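Local coordinates for protein trichothecene 15-O-acetyltransferase TRI3 (Fusarium sporotrichioides, PDB 3FP0) that transfers an acetyl group to the 15-hydroxyl of trichothecene intermediates in the fungal pathway that leads to mycotoxins such as T-2 toxin, at residues Y17-T22 with S230-D235; L276-I281 with Y493-Y498; I426-E431 with S472-A477. One frame throughout, in Å; residues are numbered along the deposited sequence. Where two conformers were deposited one is given.

Interaction 1 of 3, residues Y17-T22 with S230-D235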
loop_
_atom_site.group_PDB
_atom_site.type_symbol
_atom_site.label_atom_id
_atom_site.label_comp_id
_atom_site.label_asym_id
_atom_site.label_seq_id
_atom_site.Cartn_x
_atom_site.Cartn_y
_atom_site.Cartn_z
ATOM N N TYR A 17 -6.882 19.805 -10.682
ATOM C CA TYR A 17 -6.877 18.832 -9.573
ATOM C C TYR A 17 -7.213 19.399 -8.200
ATOM O O TYR A 17 -7.081 18.696 -7.186
ATOM C CB TYR A 17 -5.517 18.111 -9.539
ATOM C CG TYR A 17 -5.088 17.676 -10.904
ATOM C CD1 TYR A 17 -5.864 16.771 -11.629
ATOM C CD2 TYR A 17 -3.936 18.193 -11.500
ATOM C CE1 TYR A 17 -5.500 16.371 -12.890
ATOM C CE2 TYR A 17 -3.573 17.799 -12.771
ATOM C CZ TYR A 17 -4.367 16.890 -13.451
ATOM O OH TYR A 17 -4.029 16.440 -14.686
ATOM N N ARG A 18 -7.659 20.654 -8.158
ATOM C CA ARG A 18 -7.855 21.314 -6.885
ATOM C C ARG A 18 -9.227 21.016 -6.310
ATOM O O ARG A 18 -10.148 20.626 -7.025
ATOM C CB ARG A 18 -7.596 22.825 -6.985
ATOM C CG ARG A 18 -6.182 23.159 -7.435
ATOM C CD ARG A 18 -5.945 24.665 -7.597
ATOM N NE ARG A 18 -4.536 24.850 -7.893
ATOM C CZ ARG A 18 -4.041 25.726 -8.747
ATOM N NH1 ARG A 18 -4.852 26.535 -9.407
ATOM N NH2 ARG A 18 -2.730 25.782 -8.947
ATOM N N TRP A 19 -9.323 21.159 -4.993
ATOM C CA TRP A 19 -10.583 21.033 -4.285
ATOM C C TRP A 19 -11.521 22.142 -4.754
ATOM O O TRP A 19 -11.089 23.294 -4.891
ATOM C CB TRP A 19 -10.371 21.142 -2.776
ATOM C CG TRP A 19 -9.682 19.953 -2.095
ATOM C CD1 TRP A 19 -8.458 19.953 -1.418
ATOM C CD2 TRP A 19 -10.181 18.620 -1.997
ATOM N NE1 TRP A 19 -8.196 18.689 -0.914
ATOM C CE2 TRP A 19 -9.233 17.859 -1.255
ATOM C CE3 TRP A 19 -11.351 17.988 -2.450
ATOM C CZ2 TRP A 19 -9.435 16.517 -0.953
ATOM C CZ3 TRP A 19 -11.540 16.660 -2.151
ATOM C CH2 TRP A 19 -10.584 15.933 -1.414
ATOM N N LYS A 20 -12.776 21.776 -5.038
ATOM C CA LYS A 20 -13.818 22.732 -5.492
ATOM C C LYS A 20 -15.106 22.551 -4.646
ATOM O O LYS A 20 -15.591 21.439 -4.521
ATOM C CB LYS A 20 -14.107 22.470 -6.974
ATOM C CG LYS A 20 -15.011 23.495 -7.678
ATOM N N SER A 21 -15.625 23.629 -4.053
ATOM C CA SER A 21 -16.911 23.587 -3.346
ATOM C C SER A 21 -17.979 23.393 -4.408
ATOM O O SER A 21 -17.973 24.105 -5.402
ATOM C CB SER A 21 -17.215 24.903 -2.612
ATOM O OG SER A 21 -16.152 25.314 -1.769
ATOM N N THR A 22 -18.897 22.453 -4.185
ATOM C CA THR A 22 -19.935 22.094 -5.161
ATOM C C THR A 22 -21.343 22.598 -4.836
ATOM O O THR A 22 -22.299 22.215 -5.525
ATOM C CB THR A 22 -20.098 20.583 -5.238
ATOM O OG1 THR A 22 -20.623 20.114 -3.976
ATOM C CG2 THR A 22 -18.767 19.907 -5.501
ATOM N N SER A 230 -5.914 16.446 3.226
ATOM C CA SER A 230 -4.601 16.679 2.606
ATOM C C SER A 230 -4.826 17.603 1.397
ATOM O O SER A 230 -5.788 17.415 0.638
ATOM C CB SER A 230 -3.933 15.381 2.108
ATOM O OG SER A 230 -3.704 14.424 3.145
ATOM N N PRO A 231 -3.938 18.587 1.219
ATOM C CA PRO A 231 -4.076 19.514 0.122
ATOM C C PRO A 231 -3.750 18.819 -1.220
ATOM O O PRO A 231 -3.190 17.713 -1.217
ATOM C CB PRO A 231 -3.069 20.617 0.468
ATOM C CG PRO A 231 -2.027 19.951 1.258
ATOM C CD PRO A 231 -2.768 18.904 2.073
ATOM N N PRO A 232 -4.146 19.428 -2.341
ATOM C CA PRO A 232 -3.825 18.834 -3.621
ATOM C C PRO A 232 -2.309 18.694 -3.779
ATOM O O PRO A 232 -1.520 19.639 -3.523
ATOM C CB PRO A 232 -4.444 19.806 -4.654
ATOM C CG PRO A 232 -5.537 20.571 -3.884
ATOM C CD PRO A 232 -4.913 20.696 -2.478
ATOM N N VAL A 233 -1.906 17.487 -4.124
ATOM C CA VAL A 233 -0.480 17.137 -4.292
ATOM C C VAL A 233 0.298 18.112 -5.239
ATOM O O VAL A 233 1.405 18.548 -4.895
ATOM C CB VAL A 233 -0.278 15.630 -4.697
ATOM C CG1 VAL A 233 -0.922 15.323 -6.040
ATOM C CG2 VAL A 233 1.180 15.281 -4.719
ATOM N N VAL A 234 -0.264 18.462 -6.398
ATOM C CA VAL A 234 0.455 19.389 -7.304
ATOM C C VAL A 234 0.791 20.705 -6.619
ATOM O O VAL A 234 1.936 21.198 -6.694
ATOM C CB VAL A 234 -0.266 19.664 -8.635
ATOM C CG1 VAL A 234 0.617 20.603 -9.526
ATOM C CG2 VAL A 234 -0.568 18.358 -9.379
ATOM N N ASP A 235 -0.187 21.255 -5.913
ATOM C CA ASP A 235 0.006 22.520 -5.216
ATOM C C ASP A 235 0.904 22.414 -4.008
ATOM O O ASP A 235 1.275 23.447 -3.427
ATOM C CB ASP A 235 -1.344 23.127 -4.844
ATOM C CG ASP A 235 -2.169 23.445 -6.064
ATOM O OD1 ASP A 235 -1.585 23.819 -7.108
ATOM O OD2 ASP A 235 -3.386 23.274 -5.992
#

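Interaction 2 of 3, residues L276-I281 with Y493-Y498. With GLC (alpha-D-glucopyranose), chain B.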
loop_
_atom_site.group_PDB
_atom_site.type_symbol
_atom_site.label_atom_id
_atom_site.label_comp_id
_atom_site.label_asym_id
_atom_site.label_seq_id
_atom_site.Cartn_x
_atom_site.Cartn_y
_atom_site.Cartn_z
ATOM N N LEU A 276 -9.403 -15.365 -8.598
ATOM C CA LEU A 276 -9.357 -14.743 -7.273
ATOM C C LEU A 276 -8.001 -14.186 -6.898
ATOM O O LEU A 276 -6.979 -14.786 -7.246
ATOM C CB LEU A 276 -9.833 -15.726 -6.185
ATOM C CG LEU A 276 -11.306 -16.118 -6.308
ATOM C CD1 LEU A 276 -11.556 -17.372 -5.539
ATOM C CD2 LEU A 276 -12.163 -15.018 -5.768
ATOM N N PRO A 277 -8.003 -13.027 -6.193
ATOM C CA PRO A 277 -6.787 -12.423 -5.594
ATOM C C PRO A 277 -6.285 -13.289 -4.456
ATOM O O PRO A 277 -7.085 -13.784 -3.646
ATOM C CB PRO A 277 -7.286 -11.064 -5.052
ATOM C CG PRO A 277 -8.779 -11.308 -4.813
ATOM C CD PRO A 277 -9.222 -12.231 -5.889
ATOM N N ARG A 278 -4.976 -13.516 -4.431
ATOM C CA ARG A 278 -4.366 -14.374 -3.442
ATOM C C ARG A 278 -3.062 -13.747 -2.964
ATOM O O ARG A 278 -2.516 -12.869 -3.609
ATOM C CB ARG A 278 -4.065 -15.776 -4.013
ATOM C CG ARG A 278 -5.271 -16.614 -4.522
ATOM C CD ARG A 278 -6.249 -16.942 -3.403
ATOM N NE ARG A 278 -7.369 -17.750 -3.886
ATOM C CZ ARG A 278 -8.407 -18.119 -3.133
ATOM N NH1 ARG A 278 -8.474 -17.744 -1.853
ATOM N NH2 ARG A 278 -9.386 -18.859 -3.659
ATOM N N CYS A 279 -2.513 -14.278 -1.879
ATOM C CA CYS A 279 -1.262 -13.772 -1.336
ATOM C C CYS A 279 -0.519 -14.929 -0.635
ATOM O O CYS A 279 -1.139 -15.744 0.034
ATOM C CB CYS A 279 -1.546 -12.618 -0.384
ATOM S SG CYS A 279 -0.121 -11.833 0.395
ATOM N N VAL A 280 0.793 -15.016 -0.872
ATOM C CA VAL A 280 1.707 -15.906 -0.140
ATOM C C VAL A 280 2.648 -14.994 0.663
ATOM O O VAL A 280 3.084 -13.971 0.154
ATOM C CB VAL A 280 2.541 -16.777 -1.120
ATOM C CG1 VAL A 280 3.378 -17.840 -0.370
ATOM C CG2 VAL A 280 1.638 -17.429 -2.161
ATOM N N ILE A 281 2.941 -15.368 1.903
ATOM C CA ILE A 281 3.680 -14.498 2.828
ATOM C C ILE A 281 4.861 -15.292 3.388
ATOM O O ILE A 281 4.745 -16.526 3.668
ATOM C CB ILE A 281 2.766 -14.065 4.017
ATOM C CG1 ILE A 281 1.509 -13.307 3.546
ATOM C CG2 ILE A 281 3.558 -13.236 5.091
ATOM C CD1 ILE A 281 0.433 -13.210 4.660
ATOM N N TYR A 493 -0.988 -12.268 -6.299
ATOM C CA TYR A 493 -1.134 -12.915 -7.603
ATOM C C TYR A 493 -2.591 -13.231 -7.732
ATOM O O TYR A 493 -3.307 -13.358 -6.710
ATOM C CB TYR A 493 -0.242 -14.197 -7.728
ATOM C CG TYR A 493 -0.682 -15.385 -6.922
ATOM C CD1 TYR A 493 -1.409 -16.433 -7.505
ATOM C CD2 TYR A 493 -0.403 -15.455 -5.541
ATOM C CE1 TYR A 493 -1.821 -17.544 -6.719
ATOM C CE2 TYR A 493 -0.799 -16.509 -4.781
ATOM C CZ TYR A 493 -1.501 -17.561 -5.368
ATOM O OH TYR A 493 -1.907 -18.607 -4.563
ATOM N N ASN A 494 -3.060 -13.288 -8.971
ATOM C CA ASN A 494 -4.401 -13.780 -9.237
ATOM C C ASN A 494 -4.369 -15.270 -9.568
ATOM O O ASN A 494 -3.540 -15.697 -10.390
ATOM C CB ASN A 494 -5.062 -12.965 -10.359
ATOM C CG ASN A 494 -6.533 -13.196 -10.408
ATOM O OD1 ASN A 494 -6.969 -14.159 -11.001
ATOM N ND2 ASN A 494 -7.306 -12.351 -9.722
ATOM N N ASP A 495 -5.224 -16.072 -8.919
ATOM C CA ASP A 495 -5.096 -17.561 -9.083
ATOM C C ASP A 495 -5.597 -18.195 -10.406
ATOM O O ASP A 495 -5.527 -19.405 -10.568
ATOM C CB ASP A 495 -5.569 -18.357 -7.852
ATOM C CG ASP A 495 -7.067 -18.312 -7.653
ATOM O OD1 ASP A 495 -7.817 -17.851 -8.539
ATOM O OD2 ASP A 495 -7.512 -18.742 -6.587
ATOM N N ALA A 496 -6.080 -17.381 -11.346
ATOM C CA ALA A 496 -6.256 -17.810 -12.741
ATOM C C ALA A 496 -4.887 -17.864 -13.422
ATOM O O ALA A 496 -4.671 -18.664 -14.349
ATOM C CB ALA A 496 -7.147 -16.861 -13.484
ATOM N N ASN A 497 -3.951 -17.033 -12.952
ATOM C CA ASN A 497 -2.724 -16.786 -13.725
ATOM C C ASN A 497 -1.547 -17.608 -13.246
ATOM O O ASN A 497 -0.660 -17.932 -14.053
ATOM C CB ASN A 497 -2.352 -15.289 -13.732
ATOM C CG ASN A 497 -3.507 -14.419 -14.144
ATOM O OD1 ASN A 497 -3.822 -13.422 -13.460
ATOM N ND2 ASN A 497 -4.188 -14.806 -15.246
ATOM N N TYR A 498 -1.556 -17.938 -11.942
ATOM C CA TYR A 498 -0.472 -18.686 -11.286
ATOM C C TYR A 498 -1.054 -19.662 -10.255
ATOM O O TYR A 498 -2.108 -19.402 -9.656
ATOM C CB TYR A 498 0.548 -17.765 -10.556
ATOM C CG TYR A 498 1.111 -16.658 -11.404
ATOM C CD1 TYR A 498 2.294 -16.838 -12.119
ATOM C CD2 TYR A 498 0.436 -15.441 -11.528
ATOM C CE1 TYR A 498 2.813 -15.823 -12.918
ATOM C CE2 TYR A 498 0.932 -14.439 -12.328
ATOM C CZ TYR A 498 2.111 -14.638 -13.024
ATOM O OH TYR A 498 2.575 -13.644 -13.842
HETATM C C1 GLC B . 8.060 -19.604 7.056
HETATM C C2 GLC B . 6.797 -20.057 7.839
HETATM C C3 GLC B . 5.594 -20.395 6.950
HETATM C C4 GLC B . 5.626 -19.491 5.728
HETATM C C5 GLC B . 6.817 -19.995 4.930
HETATM C C6 GLC B . 6.902 -19.328 3.573
HETATM O O2 GLC B . 7.052 -21.157 8.713
HETATM O O3 GLC B . 4.426 -20.194 7.703
HETATM O O4 GLC B . 4.403 -19.488 5.012
HETATM O O5 GLC B . 8.044 -19.861 5.643
HETATM O O6 GLC B . 6.438 -20.302 2.675
#

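Interaction 3 of 3, residues I426-E431 with S472-A477. With FP0 ((3alpha)-15-hydroxy-12,13-epoxytrichothec-9-en-3-yl acetate), chain C.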
loop_
_atom_site.group_PDB
_atom_site.type_symbol
_atom_site.label_atom_id
_atom_site.label_comp_id
_atom_site.label_asym_id
_atom_site.label_seq_id
_atom_site.Cartn_x
_atom_site.Cartn_y
_atom_site.Cartn_z
ATOM N N ILE A 426 -5.748 -5.110 -19.668
ATOM C CA ILE A 426 -4.736 -6.118 -19.347
ATOM C C ILE A 426 -3.526 -5.926 -20.240
ATOM O O ILE A 426 -3.520 -6.385 -21.400
ATOM C CB ILE A 426 -5.252 -7.607 -19.527
ATOM C CG1 ILE A 426 -6.559 -7.883 -18.738
ATOM C CG2 ILE A 426 -4.136 -8.611 -19.139
ATOM C CD1 ILE A 426 -6.346 -8.216 -17.259
ATOM N N PRO A 427 -2.482 -5.281 -19.710
ATOM C CA PRO A 427 -1.462 -4.885 -20.651
ATOM C C PRO A 427 -0.337 -5.914 -20.855
ATOM O O PRO A 427 0.606 -5.607 -21.602
ATOM C CB PRO A 427 -0.926 -3.607 -20.025
ATOM C CG PRO A 427 -1.006 -3.895 -18.550
ATOM C CD PRO A 427 -2.151 -4.854 -18.338
ATOM N N PHE A 428 -0.432 -7.090 -20.210
ATOM C CA PHE A 428 0.572 -8.169 -20.346
ATOM C C PHE A 428 0.001 -9.329 -21.178
ATOM O O PHE A 428 -1.153 -9.672 -21.004
ATOM C CB PHE A 428 0.958 -8.737 -18.973
ATOM C CG PHE A 428 1.643 -7.738 -18.042
ATOM C CD1 PHE A 428 3.011 -7.512 -18.133
ATOM C CD2 PHE A 428 0.914 -7.070 -17.043
ATOM C CE1 PHE A 428 3.651 -6.597 -17.263
ATOM C CE2 PHE A 428 1.542 -6.176 -16.181
ATOM C CZ PHE A 428 2.901 -5.941 -16.285
ATOM N N GLU A 429 0.812 -9.952 -22.040
ATOM C CA GLU A 429 0.391 -11.201 -22.697
ATOM C C GLU A 429 1.494 -12.234 -22.617
ATOM O O GLU A 429 2.679 -11.919 -22.818
ATOM C CB GLU A 429 -0.043 -10.975 -24.147
ATOM N N GLY A 430 1.100 -13.446 -22.256
ATOM C CA GLY A 430 2.007 -14.566 -22.186
ATOM C C GLY A 430 2.875 -14.615 -20.944
ATOM O O GLY A 430 2.881 -15.610 -20.244
ATOM N N GLU A 431 3.618 -13.528 -20.707
ATOM C CA GLU A 431 4.547 -13.396 -19.582
ATOM C C GLU A 431 4.442 -12.022 -18.958
ATOM O O GLU A 431 4.048 -11.069 -19.607
ATOM C CB GLU A 431 5.991 -13.553 -20.022
ATOM C CG GLU A 431 6.348 -14.871 -20.588
ATOM C CD GLU A 431 7.664 -14.750 -21.335
ATOM O OE1 GLU A 431 8.642 -14.274 -20.744
ATOM O OE2 GLU A 431 7.703 -15.110 -22.515
ATOM N N SER A 472 -5.683 -8.540 -9.493
ATOM C CA SER A 472 -6.524 -9.064 -10.562
ATOM C C SER A 472 -5.862 -8.872 -11.935
ATOM O O SER A 472 -6.515 -9.038 -12.965
ATOM C CB SER A 472 -7.901 -8.381 -10.529
ATOM O OG SER A 472 -8.752 -9.099 -9.649
ATOM N N LEU A 473 -4.602 -8.447 -11.941
ATOM C CA LEU A 473 -3.799 -8.405 -13.150
ATOM C C LEU A 473 -2.809 -9.549 -13.100
ATOM O O LEU A 473 -2.546 -10.088 -12.026
ATOM C CB LEU A 473 -3.105 -7.036 -13.314
ATOM C CG LEU A 473 -4.018 -5.864 -13.726
ATOM C CD1 LEU A 473 -3.177 -4.659 -14.105
ATOM C CD2 LEU A 473 -4.976 -6.198 -14.860
ATOM N N PRO A 474 -2.262 -9.964 -14.263
ATOM C CA PRO A 474 -1.529 -11.241 -14.256
ATOM C C PRO A 474 -0.040 -11.160 -13.988
ATOM O O PRO A 474 0.726 -11.959 -14.528
ATOM C CB PRO A 474 -1.785 -11.754 -15.679
ATOM C CG PRO A 474 -1.717 -10.434 -16.498
ATOM C CD PRO A 474 -2.382 -9.408 -15.630
ATOM N N TYR A 475 0.380 -10.200 -13.157
ATOM C CA TYR A 475 1.779 -10.114 -12.743
ATOM C C TYR A 475 1.956 -10.397 -11.243
ATOM O O TYR A 475 1.051 -10.182 -10.432
ATOM C CB TYR A 475 2.415 -8.766 -13.125
ATOM C CG TYR A 475 1.868 -7.531 -12.406
ATOM C CD1 TYR A 475 2.566 -6.971 -11.323
ATOM C CD2 TYR A 475 0.671 -6.924 -12.831
ATOM C CE1 TYR A 475 2.084 -5.815 -10.662
ATOM C CE2 TYR A 475 0.160 -5.783 -12.179
ATOM C CZ TYR A 475 0.893 -5.222 -11.100
ATOM O OH TYR A 475 0.407 -4.098 -10.471
ATOM N N LEU A 476 3.142 -10.857 -10.889
ATOM C CA LEU A 476 3.494 -10.991 -9.483
ATOM C C LEU A 476 3.950 -9.648 -8.942
ATOM O O LEU A 476 4.745 -8.950 -9.594
ATOM C CB LEU A 476 4.540 -12.074 -9.271
ATOM C CG LEU A 476 4.163 -13.491 -9.737
ATOM C CD1 LEU A 476 5.261 -14.448 -9.317
ATOM C CD2 LEU A 476 2.828 -13.922 -9.150
ATOM N N ALA A 477 3.396 -9.261 -7.790
ATOM C CA ALA A 477 3.900 -8.069 -7.091
ATOM C C ALA A 477 4.427 -8.498 -5.756
ATOM O O ALA A 477 3.734 -9.198 -5.003
ATOM C CB ALA A 477 2.792 -6.996 -6.909
HETATM C C2 FP0 C . 0.773 1.304 -9.824
HETATM C C6 FP0 C . 1.091 0.417 -7.028
HETATM C C5 FP0 C . 0.964 1.919 -7.469
HETATM C C4 FP0 C . 2.236 2.422 -8.167
HETATM C C3 FP0 C . 2.076 2.107 -9.682
HETATM C C11 FP0 C . 1.529 -0.469 -8.220
HETATM C C10 FP0 C . 1.248 -1.962 -7.950
HETATM C C9 FP0 C . 0.421 -2.404 -6.959
HETATM C C8 FP0 C . -0.227 -1.481 -5.957
HETATM C C12 FP0 C . 0.025 1.985 -8.693
HETATM C C13 FP0 C . -1.468 1.892 -8.597
HETATM O O4 FP0 C . 4.592 3.069 -10.029
HETATM C C17 FP0 C . 4.440 1.891 -10.342
HETATM C C18 FP0 C . 5.496 0.932 -10.829
HETATM O O3 FP0 C . 3.143 1.341 -10.233
HETATM O O2 FP0 C . -0.786 3.123 -8.973
HETATM O O1 FP0 C . 0.944 -0.094 -9.497
HETATM C C14 FP0 C . 0.637 2.891 -6.311
HETATM C C7 FP0 C . -0.287 -0.076 -6.532
HETATM C C15 FP0 C . 2.203 0.308 -5.981
HETATM O O12 FP0 C . 1.769 0.534 -4.627
HETATM C C16 FP0 C . 0.128 -3.865 -6.802
#

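Interaction 1 of 3, residues Y17-T22 with S230-D235
Arg18 holds CG anti to its carbonyl carbon (chi1 -60°), as Asp235 does, and from CG to NE its chain is extended, which brings the NE/NH2 edge of the guanidinium up to the carboxylate, the two side chains crossing at about a right angle. The grip is side-on and two-pronged: Arg18 NE lies 2.7 Å from Asp235 OD2, and Arg18 NH2 lies 2.9 Å from Asp235 OD1. Both oxygens are nearly in the guanidinium plane and both are met on their syn sides. The carboxylate is nevertheless turned, its plane 32° from that of the guanidinium, so the nitrogens approach somewhat out of the carboxylate plane. A weak third bond joins NE to OD1. Two moderately bent bonds to two different oxygens limit the rotation of both groups; Arg18 is exposed here and Asp235 partly so.

On the other side of Pro232, Trp19 points its indole N-H at a backbone oxygen. Trp19 NE1 and Ser230 O are 3.1 Å apart in a nearly straight bond (167° at the hydrogen), and the oxygen sits in the ring plane, at the edge. The five-membered ring also packs obliquely on proline, Trp19 CD1 lying 3.8 Å from Pro232 CD. Pro232 CG also reaches Arg18 CA at 3.9 Å, while Pro232 CB rests against Tyr17 O. Deeper in, Tyr17 CD2 and Val234 CG2 meet at 4.0 Å.

Arg31 of strand 28-32 forms a cation-pi pair with the Trp19 ring. Tyr17 and Val234 also touch Asn415 and Leu411, respectively. A bidentate arginine-aspartate salt bridge beside a proline-aromatic contact thus ties the approach to edge strand 20-21 of a small antiparallel sheet to the loop between helices 191-204 and 246-263, beside helix 406-423, which carries the substrate-binding His414.

Interaction 2 of 3, residues L276-I281 with Y493-Y498
Arg278 sets its CB over one face of the Tyr493 ring, 3.7 Å from the centroid and 27° off the normal, a CH-pi contact shifted toward the rim at CE2 and CZ. Tyr493 CG sits between its backbone N and carbonyl carbon (chi1 72°), which folds the ring back over the neighbouring strand, where Val280 CG2 also reaches Tyr493 CE2 at 3.7 Å.

Bent at chi2, the arginine then turns to Asp495. Arg278 NE donates to Asp495 OD2 at 2.9 Å in an almost straight bond that lies in the guanidinium plane but enters from above the carboxylate plane, the two planes being 52° apart. The other oxygen, Asp495 OD1, accepts Leu276 N at 2.9 Å, again from above. Since Asp495 N donates to Leu276 O at 2.7 Å, this aspartate engages both polar backbone atoms of Leu276 and the arginine, closing the end of the ladder. Next along the strands, Arg278 and Tyr493 form an antiparallel hydrogen-bonded pair, with N to O distances of 2.8 Å (Arg278 N to Tyr493 O) and 3.2 Å (Tyr493 N to Arg278 O).

Glu143 of helix 134-147 takes Arg278 NH1 in a second salt bridge. Pro277 and Cys279, on one face of the sheet, touch Glu142 and Trp138 of that helix, while Tyr493 and Val280, on the other, pack on Val503 and Gln504 of helix 500-516, placing both strands between them.

Interaction 3 of 3, residues I426-E431 with S472-A477
Ile426 opens the contact by pushing its CD1 against Leu473: Ile426 CD1 and Leu473 CD2 are only 3.4 Å apart, tighter than usual for two methyls, and the two side chains run antiparallel where they pass. The second branch does different work. Ile426 CG2, anti to the backbone N, rests on the proline ring, 4.0 Å from Pro474 CD. Its two branches thus pack on the consecutive side chains of Leu473 and Pro474, although the residue as a whole is exposed.

Pro427 adds a looser touch, with its CD 4.4 Å from Leu473 CD1.

Phe428 goes deepest. Its CB packs on Pro474 CG at 4.0 Å, and with CG anti to the carbonyl carbon (chi1 -64°) the ring is carried past the proline to Tyr475. There Tyr475 CB lies over one face of the phenylalanine ring, while Phe428 CE2 comes within 3.5 Å of Tyr475 CD2. The ring planes stand 42° apart with centroids separated by 5.5 Å, which fits neither a parallel stack nor a T-shaped pair. Every interaction across this pair of segments is apolar; the polar end of Tyr475 turns to other partners. Its OH hydrogen-bonds the OH of Tyr51 and lies 3.4 Å from C10 of the bound trichothecene, the 15-deacetylcalonectrin substrate, so Phe428 packs as a second-shell residue behind a tyrosine that touches the ligand.

After Phe428 the segment leaves the contact, Gly430 pairing through its backbone with Phe270 as strand 431-441 begins. Tyr263, at the end of helix 246-263, meets the Phe428 ring edge-to-face, and Tyr420 and Leu421 of helix 406-423 back Pro427. The contact therefore joins the loop between helix 406-423 and strand 431-441 to the one leading from strand 457-469 into strand 477-483.

Overall arrangement
All three contacts are partly buried, but they differ in chemistry with their place. Interaction 1, its centre about 36 Å from that of interaction 2 and about 33 Å from that of interaction 3, joins loops with a solvent-edge salt bridge and an indole-to-carbonyl bond. Interaction 2 joins two strands of the five-stranded sheet by backbone pairing and ends in a charged corner. Interaction 3 is apolar, and its Tyr475 touches the bound substrate. Interactions 2 and 3 adjoin, with centres 11 Å apart: Tyr498 OH probably hydrogen-bonds Pro474 O at 2.6 Å, and Tyr493 packs on Leu476. Helix 406-423 links interactions 1 and 3, since both touch it.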